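Side-chain contacts in PrgB (Enterococcus faecalis, PDB 6EVU), which promotes cell aggregation, biofilm formation and conjugation through DNA binding and compaction, and is represented here by its adhesin domain: residues A54-K59 with K79-F84; S87-A92 with N146-N151. All coordinates share one frame; numbering follows the deposited sequence. Where two conformers were deposited one is given.

The two contacts are adjacent, on the same side of the chain's centre, their centres about 11 Å apart, with helix 54-57 joining them. Its outer side carries contact 1, a polar surface meeting with residues 79-84. Its inner side rests on the strands of contact 2: Phe57 CZ lies 3.5 Å from Val148 CG2, Phe57 CD2 3.9 Å from Val89 CG1, and Ala54 CB 3.7 Å from the same Val89 CG1. Contact 1 is water-bridged; contact 2 is buried and joins an apolar pair to an amide at a ring edge. In sequence contact 1 closes before contact 2 opens, the 79-84 segment leading on after a few residues into strand 88-89.

Contact 1 (A54-K59 with K79-F84)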
loop_
_atom_site.group_PDB
_atom_site.type_symbol
_atom_site.label_atom_id
_atom_site.label_comp_id
_atom_site.label_asym_id
_atom_site.label_seq_id
_atom_site.Cartn_x
_atom_site.Cartn_y
_atom_site.Cartn_z
ATOM N N ALA A 54 -14.766 -7.963 15.359
ATOM C CA ALA A 54 -15.351 -8.322 14.075
ATOM C C ALA A 54 -16.825 -7.961 14.016
ATOM O O ALA A 54 -17.307 -7.479 12.983
ATOM C CB ALA A 54 -15.158 -9.827 13.814
ATOM N N THR A 55 -17.563 -8.158 15.129
ATOM C CA THR A 55 -18.991 -7.846 15.089
ATOM C C THR A 55 -19.249 -6.344 14.948
ATOM O O THR A 55 -20.291 -5.958 14.418
ATOM C CB THR A 55 -19.706 -8.420 16.314
ATOM O OG1 THR A 55 -19.127 -7.908 17.519
ATOM C CG2 THR A 55 -19.506 -9.909 16.320
ATOM N N ASP A 56 -18.316 -5.486 15.400
ATOM C CA ASP A 56 -18.419 -4.052 15.134
ATOM C C ASP A 56 -17.925 -3.744 13.733
ATOM O O ASP A 56 -18.533 -2.957 12.994
ATOM C CB ASP A 56 -17.624 -3.256 16.161
ATOM C CG ASP A 56 -18.231 -3.342 17.561
ATOM O OD1 ASP A 56 -19.494 -3.404 17.696
ATOM O OD2 ASP A 56 -17.452 -3.373 18.546
ATOM N N PHE A 57 -16.832 -4.380 13.339
ATOM C CA PHE A 57 -16.290 -4.100 12.027
ATOM C C PHE A 57 -17.250 -4.498 10.912
ATOM O O PHE A 57 -17.307 -3.848 9.860
ATOM C CB PHE A 57 -14.953 -4.829 11.864
ATOM C CG PHE A 57 -14.391 -4.674 10.489
ATOM C CD1 PHE A 57 -13.784 -3.479 10.102
ATOM C CD2 PHE A 57 -14.539 -5.698 9.542
ATOM C CE1 PHE A 57 -13.317 -3.321 8.796
ATOM C CE2 PHE A 57 -14.050 -5.531 8.239
ATOM C CZ PHE A 57 -13.478 -4.327 7.871
ATOM N N ASN A 58 -18.001 -5.589 11.096
ATOM C CA ASN A 58 -18.802 -6.100 9.998
ATOM C C ASN A 58 -20.120 -5.351 9.805
ATOM O O ASN A 58 -20.822 -5.618 8.824
ATOM C CB ASN A 58 -19.057 -7.600 10.199
ATOM C CG ASN A 58 -17.868 -8.415 9.789
ATOM O OD1 ASN A 58 -17.163 -8.050 8.854
ATOM N ND2 ASN A 58 -17.626 -9.523 10.478
ATOM N N LYS A 59 -20.466 -4.414 10.684
ATOM C CA LYS A 59 -21.735 -3.716 10.549
ATOM C C LYS A 59 -21.649 -2.615 9.514
ATOM O O LYS A 59 -20.701 -1.820 9.495
ATOM C CB LYS A 59 -22.116 -3.116 11.874
ATOM C CG LYS A 59 -22.540 -4.184 12.828
ATOM C CD LYS A 59 -22.840 -3.575 14.154
ATOM C CE LYS A 59 -23.564 -4.516 15.071
ATOM N NZ LYS A 59 -23.840 -3.652 16.247
ATOM N N LYS A 79 -14.723 2.966 19.091
ATOM C CA LYS A 79 -15.418 1.697 18.898
ATOM C C LYS A 79 -14.399 0.568 18.704
ATOM O O LYS A 79 -14.566 -0.309 17.838
ATOM C CB LYS A 79 -16.370 1.771 17.699
ATOM C CG LYS A 79 -17.644 2.682 17.892
ATOM C CD LYS A 79 -17.841 3.642 16.714
ATOM C CE LYS A 79 -17.209 5.011 17.062
ATOM N NZ LYS A 79 -17.257 6.174 16.098
ATOM N N ALA A 80 -13.287 0.614 19.440
ATOM C CA ALA A 80 -12.230 -0.384 19.301
ATOM C C ALA A 80 -12.016 -1.017 20.661
ATOM O O ALA A 80 -11.020 -0.758 21.336
ATOM C CB ALA A 80 -10.945 0.244 18.761
ATOM N N THR A 81 -12.913 -1.906 21.007
ATOM C CA THR A 81 -12.888 -2.582 22.302
ATOM C C THR A 81 -12.720 -4.100 22.180
ATOM O O THR A 81 -13.132 -4.858 23.075
ATOM C CB THR A 81 -14.159 -2.247 23.059
ATOM O OG1 THR A 81 -15.270 -2.715 22.281
ATOM C CG2 THR A 81 -14.279 -0.751 23.205
ATOM N N GLY A 82 -12.126 -4.567 21.087
ATOM C CA GLY A 82 -11.913 -5.982 20.885
ATOM C C GLY A 82 -10.622 -6.482 21.502
ATOM O O GLY A 82 -9.892 -5.769 22.192
ATOM N N ASN A 83 -10.332 -7.743 21.220
ATOM C CA ASN A 83 -9.058 -8.348 21.552
ATOM C C ASN A 83 -8.624 -9.156 20.340
ATOM O O ASN A 83 -9.300 -9.167 19.311
ATOM C CB ASN A 83 -9.157 -9.174 22.841
ATOM C CG ASN A 83 -10.171 -10.272 22.754
ATOM O OD1 ASN A 83 -10.365 -10.895 21.703
ATOM N ND2 ASN A 83 -10.809 -10.561 23.898
ATOM N N PHE A 84 -7.460 -9.791 20.437
ATOM C CA PHE A 84 -6.900 -10.479 19.273
ATOM C C PHE A 84 -7.826 -11.602 18.802
ATOM O O PHE A 84 -8.075 -11.762 17.596
ATOM C CB PHE A 84 -5.510 -11.008 19.639
ATOM C CG PHE A 84 -4.742 -11.628 18.486
ATOM C CD1 PHE A 84 -4.379 -10.911 17.358
ATOM C CD2 PHE A 84 -4.351 -12.945 18.563
ATOM C CE1 PHE A 84 -3.633 -11.542 16.330
ATOM C CE2 PHE A 84 -3.624 -13.557 17.551
ATOM C CZ PHE A 84 -3.246 -12.854 16.438
HETATM O O HOH W 1 -14.610 -2.895 18.744
#
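Asp56, on the short helix 54-57, faces Lys79 and Thr81 of the irregular loop 79-84 through a water bridge, a surface feature of this GbpC-type domain of the antigen I/II family. The CB of Asp56 points toward the loop. With chi1 at -68°, CG stands anti to the carbonyl carbon and the carboxylate reaches toward the loop. Direct contact is slight: Asp56 OD2 stays 4.3 Å from Lys79 O, which as a second acceptor could not bond to it, and Thr81 OG1 is 4.4 Å from OD2, too far for a direct bond. One water bridges the two acceptors and makes them a compatible pair, donating to both oxygens. A carboxylate suits such a place because it can accept from a water at the partly exposed surface.

Lys79 takes part through its backbone. Its CB starts toward the helix, but the chain then turns away and NZ bonds to Asp75 O, so no salt bridge to Asp56 results. Thr81 contributes its backbone amide and stands with its side chain near Lys53. The next residue after Asp56, Phe57, leads away from the loop into the interior, where its ring makes a cation-pi contact with Lys74. The bridging water sits 2.9 Å from Asp56 OD2 and 2.7 Å from Lys79 O, and accepts the Thr81 N-H at 3.0 Å.

Contact 2 (S87-A92 with N146-N151); sequences SFVKEA and NAVFSN
Val89 and Val148 meet within the six-stranded antiparallel sheet of this adhesin domain, where the short strand 88-89 and strand 145-150 both pair with strand 99-104. Their side chains bridge two strands that share a partner but do not bond to each other, and their CA atoms are 8.1 Å apart. Each valine points toward the other segment, and the two branches that touch are Val89 CG2 and Val148 CG1, at 3.5 Å, tighter than usual for two methyl groups. Val148 puts CG1 anti to its backbone N (chi1 -179°), which sends this methyl across to its partner. Short, branched and wholly apolar, valine suits a buried place where two side chains reach toward each other across the face of the intervening strand 99-104.

The second meeting is of a different kind. Phe88, partly exposed, starts away from the other segment, yet its long flat side chain, with CG anti to the backbone N (chi1 176°), can swing back far enough for CE1 to lie 4.0 Å from Asn151 ND2. The amide nitrogen arrives at the ring edge, in the ring plane, with the two planes 35° apart, so it does not sit over the pi face. Nor does it depend on the ring: ND2 bonds to Asn97 O and Tyr100 OH, and OD1 accepts from Ile43 N. Those three bonds hold the buried amide and fix its rotation. An asparagine just beyond the strand suits this place, because one amide offers both a donor and an acceptor.

Leu94, from the loop before strand 99-104, touches both valines, and Phe57 of helix 54-57 also lies against both, so loop and helix close over the valine pair, between the strands that flank 99-104.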
loop_
_atom_site.group_PDB
_atom_site.type_symbol
_atom_site.label_atom_id
_atom_site.label_comp_id
_atom_site.label_asym_id
_atom_site.label_seq_id
_atom_site.Cartn_x
_atom_site.Cartn_y
_atom_site.Cartn_z
ATOM N N SER A 87 -11.257 -10.062 17.142
ATOM C CA SER A 87 -11.005 -9.159 16.016
ATOM C C SER A 87 -10.774 -9.895 14.696
ATOM O O SER A 87 -10.640 -9.253 13.662
ATOM C CB SER A 87 -9.812 -8.243 16.316
ATOM O OG SER A 87 -8.599 -8.969 16.271
ATOM N N PHE A 88 -10.825 -11.229 14.693
ATOM C CA PHE A 88 -10.598 -12.041 13.499
ATOM C C PHE A 88 -11.773 -11.917 12.529
ATOM O O PHE A 88 -12.939 -12.120 12.905
ATOM C CB PHE A 88 -10.380 -13.508 13.923
ATOM C CG PHE A 88 -10.223 -14.456 12.773
ATOM C CD1 PHE A 88 -9.007 -14.539 12.093
ATOM C CD2 PHE A 88 -11.294 -15.244 12.339
ATOM C CE1 PHE A 88 -8.863 -15.398 11.005
ATOM C CE2 PHE A 88 -11.155 -16.063 11.262
ATOM C CZ PHE A 88 -9.940 -16.130 10.590
ATOM N N VAL A 89 -11.470 -11.628 11.262
ATOM C CA VAL A 89 -12.501 -11.407 10.250
ATOM C C VAL A 89 -12.257 -12.344 9.072
ATOM O O VAL A 89 -11.102 -12.659 8.749
ATOM C CB VAL A 89 -12.541 -9.915 9.786
ATOM C CG1 VAL A 89 -13.056 -9.017 10.916
ATOM C CG2 VAL A 89 -11.204 -9.443 9.392
ATOM N N LYS A 90 -13.348 -12.840 8.463
ATOM C CA LYS A 90 -13.316 -13.572 7.193
ATOM C C LYS A 90 -13.866 -12.659 6.097
ATOM O O LYS A 90 -14.891 -11.995 6.283
ATOM C CB LYS A 90 -14.124 -14.864 7.257
ATOM C CG LYS A 90 -13.618 -15.849 8.300
ATOM C CD LYS A 90 -14.617 -17.004 8.510
ATOM C CE LYS A 90 -14.865 -17.264 10.000
ATOM N NZ LYS A 90 -15.274 -16.053 10.801
ATOM N N GLU A 91 -13.154 -12.594 4.974
ATOM C CA GLU A 91 -13.614 -11.904 3.778
ATOM C C GLU A 91 -12.728 -12.409 2.644
ATOM O O GLU A 91 -11.507 -12.517 2.803
ATOM C CB GLU A 91 -13.583 -10.365 3.969
ATOM C CG GLU A 91 -13.055 -9.489 2.797
ATOM C CD GLU A 91 -13.967 -9.445 1.564
ATOM O OE1 GLU A 91 -15.225 -9.360 1.691
ATOM O OE2 GLU A 91 -13.399 -9.488 0.457
ATOM N N ALA A 92 -13.339 -12.767 1.515
ATOM C CA ALA A 92 -12.585 -13.404 0.436
ATOM C C ALA A 92 -11.379 -12.575 0.011
ATOM O O ALA A 92 -10.336 -13.140 -0.361
ATOM C CB ALA A 92 -13.501 -13.668 -0.766
ATOM N N ASN A 146 -8.932 2.579 10.190
ATOM C CA ASN A 146 -9.190 1.189 10.475
ATOM C C ASN A 146 -8.294 0.349 9.573
ATOM O O ASN A 146 -8.059 0.700 8.425
ATOM C CB ASN A 146 -10.650 0.844 10.212
ATOM C CG ASN A 146 -11.609 1.865 10.809
ATOM O OD1 ASN A 146 -11.435 2.290 11.950
ATOM N ND2 ASN A 146 -12.632 2.277 10.025
ATOM N N ALA A 147 -7.875 -0.799 10.094
ATOM C CA ALA A 147 -7.016 -1.685 9.337
ATOM C C ALA A 147 -7.526 -3.094 9.494
ATOM O O ALA A 147 -7.958 -3.508 10.578
ATOM C CB ALA A 147 -5.566 -1.613 9.808
ATOM N N VAL A 148 -7.422 -3.863 8.416
ATOM C CA VAL A 148 -7.550 -5.299 8.520
ATOM C C VAL A 148 -6.243 -5.850 7.983
ATOM O O VAL A 148 -5.898 -5.610 6.816
ATOM C CB VAL A 148 -8.759 -5.862 7.772
ATOM C CG1 VAL A 148 -8.818 -7.346 7.973
ATOM C CG2 VAL A 148 -10.095 -5.262 8.336
ATOM N N PHE A 149 -5.533 -6.592 8.831
ATOM C CA PHE A 149 -4.246 -7.200 8.466
ATOM C C PHE A 149 -4.488 -8.649 8.118
ATOM O O PHE A 149 -5.040 -9.405 8.918
ATOM C CB PHE A 149 -3.235 -7.079 9.585
ATOM C CG PHE A 149 -2.992 -5.645 9.987
ATOM C CD1 PHE A 149 -2.511 -4.747 9.032
ATOM C CD2 PHE A 149 -3.249 -5.177 11.298
ATOM C CE1 PHE A 149 -2.268 -3.389 9.356
ATOM C CE2 PHE A 149 -2.978 -3.823 11.601
ATOM C CZ PHE A 149 -2.480 -2.935 10.651
ATOM N N SER A 150 -4.037 -9.047 6.938
ATOM C CA SER A 150 -4.266 -10.408 6.455
ATOM C C SER A 150 -3.241 -11.393 6.998
ATOM O O SER A 150 -2.058 -11.079 7.134
ATOM C CB SER A 150 -4.236 -10.400 4.924
ATOM O OG SER A 150 -4.224 -11.748 4.430
ATOM N N ASN A 151 -3.684 -12.622 7.286
ATOM C CA ASN A 151 -2.743 -13.675 7.637
ATOM C C ASN A 151 -1.819 -14.036 6.469
ATOM O O ASN A 151 -0.838 -14.738 6.699
ATOM C CB ASN A 151 -3.522 -14.931 8.146
ATOM C CG ASN A 151 -3.775 -14.886 9.670
ATOM O OD1 ASN A 151 -2.858 -14.667 10.468
ATOM N ND2 ASN A 151 -5.024 -15.100 10.070
#